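Local coordinates for protein TRAP dicarboxylate transporter, DctP subunit (Chromohalobacter salexigens, PDB 4P1L) that binds D-glucuronate in the periplasm and probably hands it to a tripartite ATP-independent (TRAP) permease for transport into the cytoplasm, at residues S25-N30 and G80-A85; W29-P34 and H63-G68; V137-G142 and E234-A239. All coordinates share one frame; numbering follows the deposited sequence.

Interaction 1: S25-N30 and G80-A85; sequences SWRGWN and GALDFA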
# COMPACT_ATOMS: atom_id res chain seq x y z
N SER A 25 -3.11 -26.54 -7.27
CA SER A 25 -3.70 -25.28 -7.74
C SER A 25 -3.91 -24.19 -6.66
O SER A 25 -4.65 -24.39 -5.69
CB SER A 25 -5.04 -25.56 -8.41
OG SER A 25 -5.51 -24.38 -9.02
N TRP A 26 -3.29 -23.04 -6.86
CA TRP A 26 -3.43 -21.89 -5.95
C TRP A 26 -4.05 -20.73 -6.71
O TRP A 26 -3.69 -20.50 -7.87
CB TRP A 26 -2.06 -21.43 -5.46
CG TRP A 26 -1.59 -22.07 -4.20
CD1 TRP A 26 -2.12 -23.16 -3.58
CD2 TRP A 26 -0.47 -21.64 -3.40
NE1 TRP A 26 -1.40 -23.45 -2.43
CE2 TRP A 26 -0.38 -22.53 -2.30
CE3 TRP A 26 0.46 -20.61 -3.51
CZ2 TRP A 26 0.60 -22.40 -1.30
CZ3 TRP A 26 1.44 -20.48 -2.52
CH2 TRP A 26 1.50 -21.37 -1.44
N ARG A 27 -4.96 -19.99 -6.08
CA ARG A 27 -5.44 -18.74 -6.66
C ARG A 27 -4.92 -17.55 -5.85
O ARG A 27 -4.96 -17.55 -4.61
CB ARG A 27 -6.97 -18.64 -6.66
CG ARG A 27 -7.67 -19.85 -7.18
CD ARG A 27 -8.94 -20.01 -6.39
NE ARG A 27 -10.05 -19.36 -7.05
CZ ARG A 27 -11.12 -18.88 -6.42
NH1 ARG A 27 -11.22 -18.93 -5.09
NH2 ARG A 27 -12.09 -18.33 -7.13
N GLY A 28 -4.46 -16.55 -6.58
CA GLY A 28 -3.90 -15.37 -5.97
C GLY A 28 -4.57 -14.11 -6.45
O GLY A 28 -5.19 -14.07 -7.52
N TRP A 29 -4.41 -13.06 -5.64
CA TRP A 29 -5.17 -11.82 -5.82
C TRP A 29 -4.23 -10.64 -6.00
O TRP A 29 -3.24 -10.49 -5.27
CB TRP A 29 -6.04 -11.60 -4.58
CG TRP A 29 -6.95 -10.39 -4.61
CD1 TRP A 29 -8.26 -10.37 -5.01
CD2 TRP A 29 -6.64 -9.06 -4.20
NE1 TRP A 29 -8.78 -9.11 -4.90
CE2 TRP A 29 -7.80 -8.28 -4.41
CE3 TRP A 29 -5.49 -8.44 -3.70
CZ2 TRP A 29 -7.85 -6.92 -4.12
CZ3 TRP A 29 -5.55 -7.07 -3.42
CH2 TRP A 29 -6.72 -6.34 -3.62
N ASN A 30 -4.55 -9.80 -6.98
CA ASN A 30 -3.89 -8.51 -7.17
C ASN A 30 -4.96 -7.51 -7.59
O ASN A 30 -5.80 -7.84 -8.42
CB ASN A 30 -2.83 -8.67 -8.26
CG ASN A 30 -2.15 -7.40 -8.62
OD1 ASN A 30 -2.00 -6.48 -7.79
ND2 ASN A 30 -1.62 -7.37 -9.84
N GLY A 80 -8.72 -19.03 3.81
CA GLY A 80 -8.14 -20.03 2.94
C GLY A 80 -8.93 -20.25 1.66
O GLY A 80 -8.60 -21.16 0.90
N ALA A 81 -9.95 -19.44 1.42
CA ALA A 81 -10.70 -19.49 0.17
C ALA A 81 -9.84 -19.00 -1.00
O ALA A 81 -9.94 -19.51 -2.12
CB ALA A 81 -11.98 -18.68 0.27
N LEU A 82 -9.01 -17.99 -0.73
CA LEU A 82 -7.92 -17.60 -1.63
C LEU A 82 -6.60 -18.05 -1.02
O LEU A 82 -6.46 -18.09 0.20
CB LEU A 82 -7.87 -16.09 -1.85
CG LEU A 82 -9.08 -15.47 -2.57
CD1 LEU A 82 -8.94 -13.94 -2.53
CD2 LEU A 82 -9.15 -15.95 -4.00
N ASP A 83 -5.64 -18.38 -1.87
CA ASP A 83 -4.39 -18.97 -1.40
C ASP A 83 -3.25 -17.98 -1.18
O ASP A 83 -2.47 -18.13 -0.23
CB ASP A 83 -3.93 -20.05 -2.37
CG ASP A 83 -4.94 -21.16 -2.52
OD1 ASP A 83 -5.10 -21.96 -1.57
OD2 ASP A 83 -5.55 -21.25 -3.62
N PHE A 84 -3.13 -16.99 -2.05
CA PHE A 84 -2.10 -15.98 -1.86
C PHE A 84 -2.55 -14.62 -2.39
O PHE A 84 -3.55 -14.51 -3.08
CB PHE A 84 -0.77 -16.44 -2.49
CG PHE A 84 -0.76 -16.47 -4.02
CD1 PHE A 84 -1.37 -17.50 -4.72
CD2 PHE A 84 -0.10 -15.49 -4.74
CE1 PHE A 84 -1.34 -17.54 -6.11
CE2 PHE A 84 -0.06 -15.53 -6.12
CZ PHE A 84 -0.69 -16.56 -6.81
N ALA A 85 -1.80 -13.56 -2.05
CA ALA A 85 -2.20 -12.24 -2.45
C ALA A 85 -1.10 -11.22 -2.16
O ALA A 85 -0.22 -11.43 -1.32
CB ALA A 85 -3.47 -11.86 -1.74
O HOH W 1 -7.26 -23.41 -4.25

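Interaction 2: W29-P34 and H63-G68; sequences WNIHPP and HNAVLG. With BDP (beta-D-glucopyranuronic acid), chain C.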
# COMPACT_ATOMS: atom_id res chain seq x y z
N TRP A 29 -4.41 -13.06 -5.64
CA TRP A 29 -5.17 -11.82 -5.82
C TRP A 29 -4.23 -10.64 -6.00
O TRP A 29 -3.24 -10.49 -5.27
CB TRP A 29 -6.04 -11.60 -4.58
CG TRP A 29 -6.95 -10.39 -4.61
CD1 TRP A 29 -8.26 -10.37 -5.01
CD2 TRP A 29 -6.64 -9.06 -4.20
NE1 TRP A 29 -8.78 -9.11 -4.90
CE2 TRP A 29 -7.80 -8.28 -4.41
CE3 TRP A 29 -5.49 -8.44 -3.70
CZ2 TRP A 29 -7.85 -6.92 -4.12
CZ3 TRP A 29 -5.55 -7.07 -3.42
CH2 TRP A 29 -6.72 -6.34 -3.62
N ASN A 30 -4.55 -9.80 -6.98
CA ASN A 30 -3.89 -8.51 -7.17
C ASN A 30 -4.96 -7.51 -7.59
O ASN A 30 -5.80 -7.84 -8.42
CB ASN A 30 -2.83 -8.67 -8.26
CG ASN A 30 -2.15 -7.40 -8.62
OD1 ASN A 30 -2.00 -6.48 -7.79
ND2 ASN A 30 -1.62 -7.37 -9.84
N ILE A 31 -4.95 -6.32 -7.00
CA ILE A 31 -5.92 -5.30 -7.37
C ILE A 31 -5.55 -4.60 -8.70
O ILE A 31 -6.44 -4.05 -9.39
CB ILE A 31 -6.08 -4.23 -6.22
CG1 ILE A 31 -7.27 -3.31 -6.48
CG2 ILE A 31 -4.81 -3.37 -6.04
CD1 ILE A 31 -7.77 -2.58 -5.22
N HIS A 32 -4.26 -4.61 -9.04
CA HIS A 32 -3.74 -3.81 -10.18
C HIS A 32 -3.82 -4.61 -11.49
O HIS A 32 -4.06 -5.82 -11.48
CB HIS A 32 -2.28 -3.41 -9.93
CG HIS A 32 -2.10 -2.54 -8.71
ND1 HIS A 32 -2.41 -1.20 -8.71
CD2 HIS A 32 -1.63 -2.82 -7.47
CE1 HIS A 32 -2.16 -0.69 -7.51
NE2 HIS A 32 -1.68 -1.66 -6.74
N PRO A 33 -3.62 -3.91 -12.62
CA PRO A 33 -3.54 -4.65 -13.90
C PRO A 33 -2.31 -5.57 -13.94
O PRO A 33 -1.34 -5.33 -13.19
CB PRO A 33 -3.39 -3.53 -14.93
CG PRO A 33 -3.90 -2.28 -14.25
CD PRO A 33 -3.58 -2.45 -12.80
N PRO A 34 -2.32 -6.59 -14.81
CA PRO A 34 -1.19 -7.50 -14.94
C PRO A 34 0.12 -6.76 -15.23
O PRO A 34 1.14 -7.24 -14.78
CB PRO A 34 -1.57 -8.40 -16.14
CG PRO A 34 -3.05 -8.22 -16.34
CD PRO A 34 -3.44 -6.92 -15.71
N HIS A 63 -5.66 -10.78 -11.60
CA HIS A 63 -5.44 -9.35 -11.52
C HIS A 63 -6.75 -8.56 -11.59
O HIS A 63 -7.84 -9.14 -11.72
CB HIS A 63 -4.54 -8.92 -12.67
CG HIS A 63 -3.27 -9.68 -12.75
ND1 HIS A 63 -2.14 -9.27 -12.09
CD2 HIS A 63 -2.94 -10.81 -13.41
CE1 HIS A 63 -1.16 -10.13 -12.32
NE2 HIS A 63 -1.62 -11.06 -13.15
N ASN A 64 -6.63 -7.24 -11.48
CA ASN A 64 -7.76 -6.32 -11.60
C ASN A 64 -8.86 -6.52 -10.56
O ASN A 64 -10.01 -6.13 -10.78
CB ASN A 64 -8.39 -6.45 -13.00
CG ASN A 64 -7.45 -6.03 -14.12
OD1 ASN A 64 -7.24 -6.78 -15.10
ND2 ASN A 64 -6.90 -4.83 -14.00
N ALA A 65 -8.52 -7.10 -9.41
CA ALA A 65 -9.50 -7.36 -8.37
C ALA A 65 -10.69 -8.18 -8.89
O ALA A 65 -11.78 -8.11 -8.33
CB ALA A 65 -9.98 -6.04 -7.75
N VAL A 66 -10.48 -8.93 -9.96
CA VAL A 66 -11.49 -9.85 -10.50
C VAL A 66 -12.16 -10.68 -9.40
O VAL A 66 -13.35 -10.97 -9.46
CB VAL A 66 -10.85 -10.80 -11.52
CG1 VAL A 66 -11.76 -11.97 -11.82
CG2 VAL A 66 -10.51 -10.04 -12.80
N LEU A 67 -11.39 -11.09 -8.39
CA LEU A 67 -11.93 -11.92 -7.31
C LEU A 67 -12.40 -11.14 -6.07
O LEU A 67 -12.68 -11.75 -5.04
CB LEU A 67 -10.93 -13.01 -6.92
CG LEU A 67 -10.55 -13.97 -8.05
CD1 LEU A 67 -9.49 -14.99 -7.59
CD2 LEU A 67 -11.78 -14.70 -8.60
N GLY A 68 -12.49 -9.81 -6.17
CA GLY A 68 -13.10 -8.99 -5.12
C GLY A 68 -12.28 -7.77 -4.73
O GLY A 68 -11.10 -7.71 -5.06
C1 BDP C . -2.38 1.58 -4.24
C2 BDP C . -2.20 0.21 -3.60
C3 BDP C . -3.42 -0.59 -3.82
C4 BDP C . -4.57 0.14 -3.20
C5 BDP C . -4.71 1.56 -3.81
C6 BDP C . -5.84 2.37 -3.18
O2 BDP C . -1.10 -0.39 -4.26
O3 BDP C . -3.23 -1.88 -3.03
O4 BDP C . -5.79 -0.59 -3.38
O5 BDP C . -3.51 2.25 -3.65
O6A BDP C . -5.65 3.63 -3.09
O1 BDP C . -1.26 2.36 -4.00
O6B BDP C . -6.90 1.81 -2.86
O HOH W 2 -6.91 -2.42 -11.48

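Interaction 3: V137-G142 and E234-A239; sequences VLSWFG and ECLCVA. With BDP (beta-D-glucopyranuronic acid), chain C.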
# COMPACT_ATOMS: atom_id res chain seq x y z
N VAL A 137 3.30 -13.90 5.76
CA VAL A 137 4.00 -12.94 4.90
C VAL A 137 5.31 -13.53 4.43
O VAL A 137 6.13 -13.99 5.25
CB VAL A 137 4.32 -11.63 5.63
CG1 VAL A 137 5.20 -10.75 4.76
CG2 VAL A 137 3.05 -10.90 6.01
N LEU A 138 5.50 -13.54 3.11
CA LEU A 138 6.70 -14.11 2.52
C LEU A 138 7.70 -13.04 2.08
O LEU A 138 8.89 -13.29 2.03
CB LEU A 138 6.32 -14.96 1.31
CG LEU A 138 5.35 -16.11 1.59
CD1 LEU A 138 5.22 -16.97 0.35
CD2 LEU A 138 5.83 -16.93 2.77
N SER A 139 7.20 -11.87 1.70
CA SER A 139 8.08 -10.79 1.28
C SER A 139 7.31 -9.49 1.25
O SER A 139 6.08 -9.48 1.34
CB SER A 139 8.69 -11.10 -0.08
OG SER A 139 7.69 -11.17 -1.07
N TRP A 140 8.05 -8.38 1.14
CA TRP A 140 7.46 -7.03 1.15
C TRP A 140 7.69 -6.33 -0.18
O TRP A 140 8.83 -6.24 -0.62
CB TRP A 140 8.07 -6.18 2.25
CG TRP A 140 7.94 -6.76 3.62
CD1 TRP A 140 8.94 -7.33 4.36
CD2 TRP A 140 6.76 -6.83 4.41
NE1 TRP A 140 8.44 -7.76 5.56
CE2 TRP A 140 7.12 -7.44 5.63
CE3 TRP A 140 5.45 -6.41 4.22
CZ2 TRP A 140 6.20 -7.67 6.65
CZ3 TRP A 140 4.52 -6.65 5.25
CH2 TRP A 140 4.91 -7.26 6.45
N PHE A 141 6.61 -5.86 -0.79
CA PHE A 141 6.66 -5.01 -1.98
C PHE A 141 6.67 -3.53 -1.56
O PHE A 141 6.12 -3.16 -0.50
CB PHE A 141 5.43 -5.24 -2.87
CG PHE A 141 5.40 -6.55 -3.65
CD1 PHE A 141 6.40 -7.49 -3.53
CD2 PHE A 141 4.33 -6.83 -4.49
CE1 PHE A 141 6.33 -8.70 -4.23
CE2 PHE A 141 4.28 -8.02 -5.21
CZ PHE A 141 5.28 -8.95 -5.07
N GLY A 142 7.24 -2.67 -2.40
CA GLY A 142 7.14 -1.24 -2.22
C GLY A 142 5.94 -0.59 -2.90
O GLY A 142 5.41 -1.12 -3.88
N GLU A 234 3.63 -3.16 1.18
CA GLU A 234 2.66 -4.18 0.80
C GLU A 234 3.27 -5.56 1.01
O GLU A 234 4.48 -5.73 0.89
CB GLU A 234 2.25 -4.01 -0.66
CG GLU A 234 1.90 -2.57 -1.04
CD GLU A 234 0.95 -2.48 -2.24
OE1 GLU A 234 0.83 -3.48 -3.00
OE2 GLU A 234 0.33 -1.40 -2.40
N CYS A 235 2.45 -6.55 1.37
CA CYS A 235 2.96 -7.90 1.54
C CYS A 235 2.62 -8.74 0.35
O CYS A 235 1.64 -8.50 -0.35
CB CYS A 235 2.39 -8.56 2.80
SG CYS A 235 0.58 -8.75 2.81
N LEU A 236 3.45 -9.76 0.14
CA LEU A 236 3.11 -10.94 -0.63
C LEU A 236 2.89 -12.01 0.42
O LEU A 236 3.83 -12.37 1.14
CB LEU A 236 4.22 -11.33 -1.59
CG LEU A 236 4.10 -12.68 -2.29
CD1 LEU A 236 2.75 -12.89 -2.89
CD2 LEU A 236 5.18 -12.77 -3.36
N CYS A 237 1.65 -12.46 0.58
CA CYS A 237 1.32 -13.40 1.65
C CYS A 237 0.52 -14.62 1.15
O CYS A 237 -0.05 -14.61 0.05
CB CYS A 237 0.53 -12.70 2.75
SG CYS A 237 -1.15 -12.21 2.28
N VAL A 238 0.50 -15.65 2.00
CA VAL A 238 -0.21 -16.91 1.72
C VAL A 238 -1.21 -17.19 2.87
O VAL A 238 -0.91 -16.93 4.03
CB VAL A 238 0.81 -18.07 1.55
CG1 VAL A 238 0.09 -19.43 1.41
CG2 VAL A 238 1.70 -17.82 0.34
N ALA A 239 -2.39 -17.72 2.54
CA ALA A 239 -3.31 -18.24 3.56
C ALA A 239 -2.59 -19.26 4.46
O ALA A 239 -1.92 -20.20 4.00
CB ALA A 239 -4.52 -18.89 2.91
C1 BDP C . -2.38 1.58 -4.24
C2 BDP C . -2.20 0.21 -3.60
C3 BDP C . -3.42 -0.59 -3.82
C4 BDP C . -4.57 0.14 -3.20
C5 BDP C . -4.71 1.56 -3.81
C6 BDP C . -5.84 2.37 -3.18
O2 BDP C . -1.10 -0.39 -4.26
O3 BDP C . -3.23 -1.88 -3.03
O4 BDP C . -5.79 -0.59 -3.38
O5 BDP C . -3.51 2.25 -3.65
O6A BDP C . -5.65 3.63 -3.09
O1 BDP C . -1.26 2.36 -4.00
O6B BDP C . -6.90 1.81 -2.86

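Interaction 1: S25-N30 and G80-A85
Asp-83 reaches across to Trp-26 and Arg-27, and its side chain meets a different group at each step. Asp-83 CB sits over one face of the Trp-26 indole, 3.8 Å from the centroid of the five-membered ring, a CH-pi contact. CG, anti to the carbonyl carbon (chi1 -59°), carries the carboxylate along the CD1 side of the indole, with the two planes only 11° apart. Asp-83 OD2 accepts from Arg-27 N at 2.8 Å on its anti lone pair. A water lies within bonding reach of both Asp-83 OD2 and Ser-25 O. OD1 turns to Ser-242 OG, outside the two segments, so both oxygens have partners. Arg-27 O accepts from both Asp-83 N, at 2.9 Å, and Phe-84 N, at 3.2 Å. The Arg-27 chain bends back, and NH1 gives a 3.3 Å bond to Ala-81 O, which lies in the guanidinium plane but receives the donor from above its own carbonyl plane. Further on, Gly-28 CA lies over the centre of the Phe-84 ring, 3.4 Å from its centroid. A side chain at Gly-28 would run into that ring. Trp-29 N bonds weakly to Phe-84 O, and Trp-29 CB touches Ala-85 CB at 3.8 Å. Gly-28 with Phe-84 and Trp-29 with Ala-85 are parallel bridges, joining strands 26-29 and 84-88 in the five-stranded mixed sheet of this solute-binding protein.

Interaction 2: W29-P34 and H63-G68
The His-63 imidazole has Pro-34 CA over one face, 3.6 Å from the ring centroid, a CH-pi contact. At its edge, Asn-30 ND2 donates to His-63 ND1 over 3.0 Å. The donor lies near the ring plane, and the amide is turned 76° from the ring. Asn-30 CG is anti to the backbone N (chi1 176°), which carries the amide to this edge. The Trp-29 indole has Ile-31 N over one face. Trp-29 NE1 donates to Gly-68 O at 2.7 Å, and the oxygen lies in the indole plane. The His-32 ring has Ile-31 CG2 over one face, and Tyr-36 stacks on it. At its edge His-32 NE2 donates to O2 of the bound glucuronate at 2.8 Å, while Ile-31 CD1 approaches the sugar O4. Two backbone bonds tie the loops: Ala-65 N to Asn-30 O at 3.0 Å, and Asn-64 N to His-32 O at 2.9 Å. Asn-30 OD1 accepts from His-32 N, which comes from above the amide plane, forming an Asx turn. Asn-30 therefore links the His-63 ring to the backbone of His-32, a second-shell tie to the sugar. Because His-63 ND1 accepts, its proton should sit on NE2, which bonds to Glu-43; that carboxylate would probably polarise the ring.

Interaction 3: V137-G142 and E234-A239
Backbone hydrogen bonds carry most of the pairing of Phe-141 with Glu-234 and of Ser-139 with Leu-236. Phe-141 N donates to Glu-234 O at 2.7 Å, and Glu-234 N returns a bond to Phe-141 O at 3.0 Å. Leu-236 N gives a nearly straight bond to Ser-139 O (176° at the hydrogen). Leu-236 O takes Leu-138 N at 2.8 Å and, weakly, Ser-139 N. Two residues thus face one, which is a classic beta bulge. Beyond it Val-137 pairs with Cys-237.

Strand 135-141 is an edge strand of its sheet within the chain. Strand 234-239 runs antiparallel to both of its neighbours, 135-141 and 84-88.

Apolar packing divides between the two faces. On the face with Val-137, Trp-140, Cys-235 and Cys-237, Trp-140 CZ3 touches Cys-235 CB at 3.8 Å. Val-137 CG2 reaches Cys-235 CB at 4.0 Å, while CG1 of that valine lies over one face of the indole. On the other face, Phe-141 CZ meets Leu-236 CD2. Leu-236 CB also packs against Ser-139 OG, whose polar bond goes to Ala-258 O of helix 248-282. At the bulge, Leu-138 CD1 touches Val-238 CG2 at 3.6 Å.

The ligand contact belongs to Glu-234. A chi1 of -48° sets CG beside the backbone N of Glu-234, and the chain is extended beyond it, carrying the carboxylate to the sugar. O2 of the glucuronate donates to Glu-234 OE2 at 2.6 Å. Asn-88 also bonds to OE2, and Asn-86 holds OE1, which should limit rotation of the carboxylate. With an alanine here, the sugar O2 hydroxyl and Asn-88 would probably lose their acceptor, and Asn-86 would be left with its weak bond to Cys-235 O.

Interactions 1 and 3 are built into the same sheet, where strands 84-88 and 234-239 are neighbours. Ala-85 O and Cys-237 N lie 2.9 Å apart, and Asp-83 O and Ala-239 N 2.8 Å, both probable hydrogen bonds. Interaction 2 continues interaction 1 along the chain, sharing Trp-29 and Asn-30. The two also pack together through Leu-82 CD2 and Leu-67 CD1 at 3.7 Å. Interactions 2 and 3 do not touch; their nearest atoms are about 5 Å apart. They meet through the ligand instead: His-32 and Glu-234 both bond to O2 of the glucuronate. Arg-146, Arg-167, Asn-207 and Gln-70 supply further bonds to the sugar acid.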